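Long-range contacts in carbonic anhydrase (Geobacillus kaustophilus, PDB 3VNP), which catalyses the reversible hydration of carbon dioxide to hydrogencarbonate as a trimeric gamma-class enzyme using magnesium or zinc: residues T41-D46 with S62-S67; N57-S62 with V80-I85. All blocks are in the same frame, centred on the assembly; numbering follows the deposited sequence.

Interaction 1: residues T41-D46 with S62-S67. With MG (magnesium ion), chain E.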
ATOM      1  N   THR A  41       4.691  -5.014   6.593  1.00 26.38           N
ATOM      2  CA  THR A  41       3.448  -4.798   7.322  1.00 26.24           C
ATOM      3  C   THR A  41       3.692  -3.931   8.554  1.00 25.21           C
ATOM      4  O   THR A  41       4.739  -4.026   9.192  1.00 26.01           O
ATOM      5  CB  THR A  41       2.824  -6.140   7.749  1.00 25.56           C
ATOM      6  OG1 THR A  41       2.234  -6.761   6.602  1.00 26.55           O
ATOM      7  CG2 THR A  41       1.769  -5.937   8.820  1.00 23.38           C
ATOM      8  N   VAL A  42       2.726  -3.078   8.872  1.00 23.77           N
ATOM      9  CA  VAL A  42       2.826  -2.199  10.033  1.00 23.87           C
ATOM     10  C   VAL A  42       1.678  -2.464  11.007  1.00 24.51           C
ATOM     11  O   VAL A  42       0.506  -2.404  10.631  1.00 25.13           O
ATOM     12  CB  VAL A  42       2.786  -0.705   9.619  1.00 23.02           C
ATOM     13  CG1 VAL A  42       2.761   0.188  10.856  1.00 20.72           C
ATOM     14  CG2 VAL A  42       3.986  -0.379   8.763  1.00 21.86           C
ATOM     15  N   ILE A  43       2.021  -2.751  12.260  1.00 24.20           N
ATOM     16  CA  ILE A  43       1.027  -3.019  13.295  1.00 24.51           C
ATOM     17  C   ILE A  43       1.266  -2.089  14.486  1.00 26.10           C
ATOM     18  O   ILE A  43       2.028  -2.424  15.396  1.00 26.60           O
ATOM     19  CB  ILE A  43       1.118  -4.482  13.790  1.00 25.33           C
ATOM     20  CG1 ILE A  43       0.992  -5.449  12.609  1.00 26.94           C
ATOM     21  CG2 ILE A  43       0.009  -4.762  14.797  1.00 25.57           C
ATOM     22  CD1 ILE A  43       1.151  -6.906  12.983  1.00 27.67           C
ATOM     23  N   ARG A  44       0.624  -0.923  14.479  1.00 25.80           N
ATOM     24  CA  ARG A  44       0.785   0.036  15.569  1.00 27.68           C
ATOM     25  C   ARG A  44      -0.309  -0.100  16.631  1.00 27.74           C
ATOM     26  O   ARG A  44      -1.467   0.218  16.383  1.00 26.84           O
ATOM     27  CB  ARG A  44       0.803   1.481  15.029  1.00 27.93           C
ATOM     28  CG  ARG A  44       2.135   1.916  14.433  1.00 28.31           C
ATOM     29  CD  ARG A  44       2.303   3.433  14.445  1.00 26.80           C
ATOM     30  NE  ARG A  44       1.404   4.091  13.506  1.00 29.80           N
ATOM     31  CZ  ARG A  44       0.530   5.036  13.842  1.00 31.74           C
ATOM     32  NH1 ARG A  44       0.437   5.439  15.102  1.00 32.15           N
ATOM     33  NH2 ARG A  44      -0.257   5.575  12.920  1.00 31.24           N
ATOM     34  N   GLY A  45       0.066  -0.575  17.814  1.00 28.88           N
ATOM     35  CA  GLY A  45      -0.907  -0.731  18.884  1.00 30.98           C
ATOM     36  C   GLY A  45      -0.807   0.412  19.868  1.00 31.01           C
ATOM     37  O   GLY A  45      -0.501   0.223  21.042  1.00 30.44           O
ATOM     38  N   ASP A  46      -1.075   1.615  19.393  1.00 31.46           N
ATOM     39  CA  ASP A  46      -0.956   2.759  20.271  1.00 31.78           C
ATOM     40  C   ASP A  46      -2.257   3.513  20.512  1.00 30.59           C
ATOM     41  O   ASP A  46      -2.247   4.579  21.117  1.00 31.39           O
ATOM     42  CB  ASP A  46       0.139   3.689  19.733  1.00 32.42           C
ATOM     43  CG  ASP A  46      -0.094   4.076  18.287  1.00 34.55           C
ATOM     44  OD1 ASP A  46       0.883   4.441  17.600  1.00 32.46           O
ATOM     45  OD2 ASP A  46      -1.261   4.019  17.839  1.00 34.02           O
ATOM     46  N   SER A  62       0.588  -4.672   4.772  1.00 25.17           N
ATOM     47  CA  SER A  62      -0.692  -4.364   5.393  1.00 24.09           C
ATOM     48  C   SER A  62      -0.530  -3.347   6.517  1.00 23.15           C
ATOM     49  O   SER A  62       0.572  -3.130   7.037  1.00 22.19           O
ATOM     50  CB  SER A  62      -1.344  -5.628   5.933  1.00 23.35           C
ATOM     51  OG  SER A  62      -1.622  -6.518   4.873  1.00 29.62           O
ATOM     52  N   ILE A  63      -1.633  -2.712   6.880  1.00 21.68           N
ATOM     53  CA  ILE A  63      -1.611  -1.737   7.951  1.00 23.19           C
ATOM     54  C   ILE A  63      -2.674  -2.103   8.980  1.00 23.97           C
ATOM     55  O   ILE A  63      -3.864  -2.198   8.658  1.00 24.18           O
ATOM     56  CB  ILE A  63      -1.908  -0.310   7.441  1.00 23.64           C
ATOM     57  CG1 ILE A  63      -1.082  -0.006   6.189  1.00 26.39           C
ATOM     58  CG2 ILE A  63      -1.599   0.699   8.540  1.00 23.58           C
ATOM     59  CD1 ILE A  63       0.420  -0.136   6.391  1.00 28.17           C
ATOM     60  N   LEU A  64      -2.237  -2.324  10.215  1.00 24.34           N
ATOM     61  CA  LEU A  64      -3.153  -2.646  11.300  1.00 23.63           C
ATOM     62  C   LEU A  64      -3.098  -1.529  12.334  1.00 24.32           C
ATOM     63  O   LEU A  64      -2.031  -1.209  12.855  1.00 24.97           O
ATOM     64  CB  LEU A  64      -2.790  -3.993  11.935  1.00 21.91           C
ATOM     65  CG  LEU A  64      -3.411  -5.209  11.224  1.00 23.98           C
ATOM     66  CD1 LEU A  64      -2.983  -5.230   9.757  1.00 20.84           C
ATOM     67  CD2 LEU A  64      -2.997  -6.500  11.927  1.00 23.84           C
ATOM     68  N   HIS A  65      -4.247  -0.914  12.602  1.00 24.38           N
ATOM     69  CA  HIS A  65      -4.322   0.159  13.584  1.00 25.47           C
ATOM     70  C   HIS A  65      -5.698   0.167  14.258  1.00 25.59           C
ATOM     71  O   HIS A  65      -6.544  -0.682  13.981  1.00 24.88           O
ATOM     72  CB  HIS A  65      -4.059   1.517  12.920  1.00 27.12           C
ATOM     73  CG  HIS A  65      -3.624   2.584  13.880  1.00 28.14           C
ATOM     74  ND1 HIS A  65      -3.919   3.917  13.697  1.00 29.71           N
ATOM     75  CD2 HIS A  65      -2.909   2.514  15.026  1.00 28.44           C
ATOM     76  CE1 HIS A  65      -3.409   4.621  14.691  1.00 29.20           C
ATOM     77  NE2 HIS A  65      -2.791   3.794  15.512  1.00 29.33           N
ATOM     78  N   GLN A  66      -5.926   1.131  15.141  1.00 25.99           N
ATOM     79  CA  GLN A  66      -7.198   1.197  15.837  1.00 27.39           C
ATOM     80  C   GLN A  66      -7.677   2.623  16.071  1.00 27.81           C
ATOM     81  O   GLN A  66      -6.900   3.580  16.008  1.00 28.27           O
ATOM     82  CB  GLN A  66      -7.106   0.501  17.209  1.00 26.33           C
ATOM     83  CG  GLN A  66      -6.153  -0.684  17.311  1.00 24.33           C
ATOM     84  CD  GLN A  66      -4.702  -0.248  17.358  1.00 26.05           C
ATOM     85  OE1 GLN A  66      -4.363   0.725  18.027  1.00 28.91           O
ATOM     86  NE2 GLN A  66      -3.836  -0.972  16.660  1.00 25.11           N
ATOM     87  N   SER A  67      -8.978   2.739  16.322  1.00 27.90           N
ATOM     88  CA  SER A  67      -9.612   4.006  16.663  1.00 29.15           C
ATOM     89  C   SER A  67      -9.859   3.832  18.180  1.00 28.71           C
ATOM     90  O   SER A  67      -9.918   2.695  18.681  1.00 26.71           O
ATOM     91  CB  SER A  67     -10.927   4.191  15.888  1.00 28.61           C
ATOM     92  OG  SER A  67     -11.825   3.119  16.105  1.00 29.78           O
TER
HETATM   93 MG    MG E 202      -5.389   5.058  12.289  1.00 23.02          MG
HETATM   94  O   HOH W   1      -5.272   7.410  12.903  1.00 34.97           O
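His65 turns an edge of its imidazole to Asp46, and NE2 donates a 2.8 Å hydrogen bond to Asp46 OD2, almost exactly in the ring plane and onto the syn lone pair of that oxygen. The carboxylate stands nearly upright to the ring, with 80° between their planes. ND1 of the same ring binds the magnesium ion at 2.3 Å, a worked example of a second-shell carboxylate that probably holds the rotation of a first-shell ligand. With CG anti to the backbone N (chi1 -159°), the ring is carried across to the end of 41-46. Arg44 comes over one ring face, its NH2 3.7 Å above the plane and offset toward the rim, the guanidinium inclined by 41°. Its NH1 also forms a 2.7 Å salt bridge to Asp46 OD1, so arginine and histidine share the carboxylate; OD1 is also hydrogen-bonded to Tyr166 of the second subunit. Arg44 NH2 forms a salt bridge with Asp60 of the second subunit, and the ion is also bound by His87 of this chain and His82 of the second subunit. Gln66, folded back at its second torsion, reaches Arg44 O with NE2 (2.7 Å), while its OE1 takes the backbone N-H groups of Val47 and Ala48. Thr41 OG1 accepts the N-H of Ser62 (3.2 Å) and is also hydrogen-bonded to Trp38 O. A parallel ladder pairs Val42 with Ile63 on one sheet face and Ile43 with Leu64 on the other. Leu64 packs inward on Ile58, Leu72, Ile74 and Leu86. Strands 42-45 and 63-65 lie centrally in their parallel sheet, flanked by strands 24-26 and 85-87.

Interaction 2: residues N57-S62 with V80-I85. With MG (magnesium ion), chain G.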
ATOM      1  N   ASN A  57      -2.236 -15.383   9.050  1.00 28.00           N
ATOM      2  CA  ASN A  57      -1.248 -14.801   8.144  1.00 25.89           C
ATOM      3  C   ASN A  57      -1.711 -13.422   7.713  1.00 24.36           C
ATOM      4  O   ASN A  57      -2.826 -13.249   7.226  1.00 23.89           O
ATOM      5  CB  ASN A  57      -0.974 -15.677   6.911  1.00 25.26           C
ATOM      6  CG  ASN A  57      -2.150 -15.761   5.964  1.00 29.56           C
ATOM      7  OD1 ASN A  57      -2.949 -16.701   6.026  1.00 33.09           O
ATOM      8  ND2 ASN A  57      -2.266 -14.777   5.074  1.00 28.54           N
ATOM      9  N   ILE A  58      -0.854 -12.436   7.946  1.00 23.88           N
ATOM     10  CA  ILE A  58      -1.122 -11.056   7.581  1.00 25.46           C
ATOM     11  C   ILE A  58      -0.099 -10.732   6.497  1.00 26.15           C
ATOM     12  O   ILE A  58       1.065 -10.446   6.780  1.00 27.87           O
ATOM     13  CB  ILE A  58      -0.963 -10.139   8.804  1.00 25.82           C
ATOM     14  CG1 ILE A  58      -2.062 -10.476   9.818  1.00 25.97           C
ATOM     15  CG2 ILE A  58      -1.046  -8.672   8.393  1.00 25.85           C
ATOM     16  CD1 ILE A  58      -1.972  -9.701  11.102  1.00 28.77           C
ATOM     17  N   GLN A  59      -0.548 -10.800   5.249  1.00 25.72           N
ATOM     18  CA  GLN A  59       0.324 -10.585   4.105  1.00 25.88           C
ATOM     19  C   GLN A  59       0.929  -9.198   3.896  1.00 25.05           C
ATOM     20  O   GLN A  59       0.519  -8.213   4.511  1.00 23.58           O
ATOM     21  CB  GLN A  59      -0.386 -11.081   2.838  1.00 26.66           C
ATOM     22  CG  GLN A  59      -0.463 -12.610   2.788  1.00 27.80           C
ATOM     23  CD  GLN A  59      -1.378 -13.133   1.703  1.00 29.85           C
ATOM     24  OE1 GLN A  59      -1.276 -12.735   0.541  1.00 32.55           O
ATOM     25  NE2 GLN A  59      -2.279 -14.039   2.075  1.00 28.61           N
ATOM     26  N   ASP A  60       1.935  -9.181   3.025  1.00 24.97           N
ATOM     27  CA  ASP A  60       2.743  -8.022   2.649  1.00 26.26           C
ATOM     28  C   ASP A  60       2.097  -6.650   2.566  1.00 26.92           C
ATOM     29  O   ASP A  60       1.019  -6.488   1.998  1.00 27.52           O
ATOM     30  CB  ASP A  60       3.423  -8.329   1.320  1.00 27.04           C
ATOM     31  CG  ASP A  60       3.955  -9.752   1.264  1.00 29.81           C
ATOM     32  OD1 ASP A  60       5.090 -10.007   1.739  1.00 30.81           O
ATOM     33  OD2 ASP A  60       3.220 -10.624   0.761  1.00 29.00           O
ATOM     34  N   ASN A  61       2.783  -5.663   3.134  1.00 27.77           N
ATOM     35  CA  ASN A  61       2.333  -4.276   3.110  1.00 29.38           C
ATOM     36  C   ASN A  61       0.986  -3.954   3.731  1.00 27.58           C
ATOM     37  O   ASN A  61       0.300  -3.048   3.262  1.00 28.30           O
ATOM     38  CB  ASN A  61       2.323  -3.768   1.673  1.00 34.32           C
ATOM     39  CG  ASN A  61       3.704  -3.543   1.137  1.00 39.75           C
ATOM     40  OD1 ASN A  61       4.404  -2.623   1.567  1.00 46.13           O
ATOM     41  ND2 ASN A  61       4.117  -4.384   0.192  1.00 43.12           N
ATOM     42  N   SER A  62       0.588  -4.672   4.772  1.00 25.17           N
ATOM     43  CA  SER A  62      -0.692  -4.364   5.393  1.00 24.09           C
ATOM     44  C   SER A  62      -0.530  -3.347   6.517  1.00 23.15           C
ATOM     45  O   SER A  62       0.572  -3.130   7.037  1.00 22.19           O
ATOM     46  CB  SER A  62      -1.344  -5.628   5.933  1.00 23.35           C
ATOM     47  OG  SER A  62      -1.622  -6.518   4.873  1.00 29.62           O
ATOM     48  N   VAL A  80      -5.161 -12.714   5.847  1.00 26.86           N
ATOM     49  CA  VAL A  80      -5.267 -11.312   5.464  1.00 26.74           C
ATOM     50  C   VAL A  80      -4.391 -11.116   4.228  1.00 25.65           C
ATOM     51  O   VAL A  80      -3.162 -11.216   4.290  1.00 23.12           O
ATOM     52  CB  VAL A  80      -4.796 -10.362   6.602  1.00 29.00           C
ATOM     53  CG1 VAL A  80      -4.889  -8.912   6.141  1.00 30.12           C
ATOM     54  CG2 VAL A  80      -5.667 -10.557   7.842  1.00 29.29           C
ATOM     55  N   GLY A  81      -5.043 -10.854   3.102  1.00 25.39           N
ATOM     56  CA  GLY A  81      -4.340 -10.668   1.847  1.00 25.13           C
ATOM     57  C   GLY A  81      -3.396  -9.480   1.793  1.00 25.21           C
ATOM     58  O   GLY A  81      -3.376  -8.627   2.681  1.00 24.79           O
ATOM     59  N   HIS A  82      -2.617  -9.431   0.721  1.00 25.30           N
ATOM     60  CA  HIS A  82      -1.643  -8.379   0.508  1.00 25.14           C
ATOM     61  C   HIS A  82      -2.208  -6.978   0.643  1.00 24.12           C
ATOM     62  O   HIS A  82      -3.345  -6.716   0.268  1.00 24.10           O
ATOM     63  CB  HIS A  82      -1.044  -8.499  -0.892  1.00 25.97           C
ATOM     64  CG  HIS A  82      -0.413  -9.822  -1.178  1.00 26.50           C
ATOM     65  ND1 HIS A  82       0.753 -10.236  -0.570  1.00 27.65           N
ATOM     66  CD2 HIS A  82      -0.765 -10.811  -2.032  1.00 26.18           C
ATOM     67  CE1 HIS A  82       1.093 -11.422  -1.040  1.00 27.56           C
ATOM     68  NE2 HIS A  82       0.188 -11.794  -1.930  1.00 27.45           N
ATOM     69  N   GLN A  83      -1.388  -6.082   1.175  1.00 23.22           N
ATOM     70  CA  GLN A  83      -1.749  -4.684   1.298  1.00 23.56           C
ATOM     71  C   GLN A  83      -3.182  -4.436   1.752  1.00 24.47           C
ATOM     72  O   GLN A  83      -3.973  -3.816   1.042  1.00 24.88           O
ATOM     73  CB  GLN A  83      -1.503  -4.012  -0.049  1.00 25.05           C
ATOM     74  CG  GLN A  83      -1.871  -2.549  -0.130  1.00 30.25           C
ATOM     75  CD  GLN A  83      -1.785  -2.015  -1.553  1.00 34.70           C
ATOM     76  OE1 GLN A  83      -2.647  -1.249  -1.989  1.00 39.21           O
ATOM     77  NE2 GLN A  83      -0.741  -2.411  -2.281  1.00 33.05           N
ATOM     78  N   VAL A  84      -3.519  -4.925   2.939  1.00 23.45           N
ATOM     79  CA  VAL A  84      -4.846  -4.708   3.477  1.00 22.17           C
ATOM     80  C   VAL A  84      -4.778  -3.733   4.647  1.00 22.73           C
ATOM     81  O   VAL A  84      -3.783  -3.680   5.377  1.00 23.20           O
ATOM     82  CB  VAL A  84      -5.488  -6.028   3.970  1.00 22.34           C
ATOM     83  CG1 VAL A  84      -6.670  -5.731   4.915  1.00 18.65           C
ATOM     84  CG2 VAL A  84      -5.975  -6.835   2.781  1.00 22.22           C
ATOM     85  N   ILE A  85      -5.835  -2.950   4.805  1.00 21.12           N
ATOM     86  CA  ILE A  85      -5.927  -2.018   5.914  1.00 22.37           C
ATOM     87  C   ILE A  85      -6.990  -2.572   6.867  1.00 22.64           C
ATOM     88  O   ILE A  85      -8.116  -2.852   6.461  1.00 23.10           O
ATOM     89  CB  ILE A  85      -6.367  -0.612   5.455  1.00 20.74           C
ATOM     90  CG1 ILE A  85      -5.288   0.018   4.575  1.00 23.62           C
ATOM     91  CG2 ILE A  85      -6.642   0.263   6.668  1.00 21.47           C
ATOM     92  CD1 ILE A  85      -5.649   1.406   4.045  1.00 22.18           C
TER
HETATM   93 MG    MG G 202      -0.971 -13.806  -2.891  1.00 19.94          MG
HETATM   94  O   HOH W   2      -1.664 -15.745  -1.484  1.00 53.96           O
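Gln59 lays its OE1 over the centre of the His82 ring, 3.0 Å above the plane, with the amide turned 80° from the imidazole; this is a contact with the ring face and not a hydrogen bond. Asp60 sits at the ring's edge instead, but the bond from His82 ND1 to Asp60 OD2 is weak and its geometry doubtful, and the main partner of this carboxylate is Arg44 of the third subunit. NE2 of His82 binds the magnesium ion at 2.5 Å, where His65 and His87 of the third subunit and a water complete the ligands. The backbones are joined by hydrogen bonds from Val80 N to Asn57 O, Gln59 N to Val80 O and Gln83 N to Asp60 O (2.6 Å). Among the side chains, Val80 CG2 lies alongside Ile58 CG1 at 4.1 Å. Ser62 serves both segments: its OG gives a 2.8 Å bond to Gln59 O and accepts the N-H of Val84 at 3.1 Å, almost straight (171°). Held anti to the carbonyl carbon (chi1 -63°), the hydroxyl is placed beside its own backbone N, within reach of both. Were an alanine here, the N-H of Val84 would probably be left without its acceptor and the Gln59 carbonyl without this donor, letting the two turns shift against each other. Asn61 and Gln83 both have positive phi, and Asn61 O receives a CA-H contact from Gln83. Such stacking of equivalent corners in successive coils is characteristic of the left-handed beta-helix of gamma-class carbonic anhydrases, whose metal sites lie between subunits.

How the interactions relate
From the N terminus the chain meets 41-46, then 57-62, then 62-67 and last 80-85, so the two contacts cross. Interaction 1 closes the loop from Val47 to Asn61 when 62-67 returns beside 41-46; interaction 2 closes the next one, from Ile63 to Thr79. Ser62 belongs to both, at the corner where strand 57-58 passes into strand 63-65. The contacts also touch directly: Ile63 N probably hydrogen-bonds to Val84 O (2.8 Å), and Leu64 packs on Ile58. Together they link three successive coils, one through a flat sheet and the other through a corner, and each supplies a histidine to one of the equivalent magnesium sites, at different subunit interfaces.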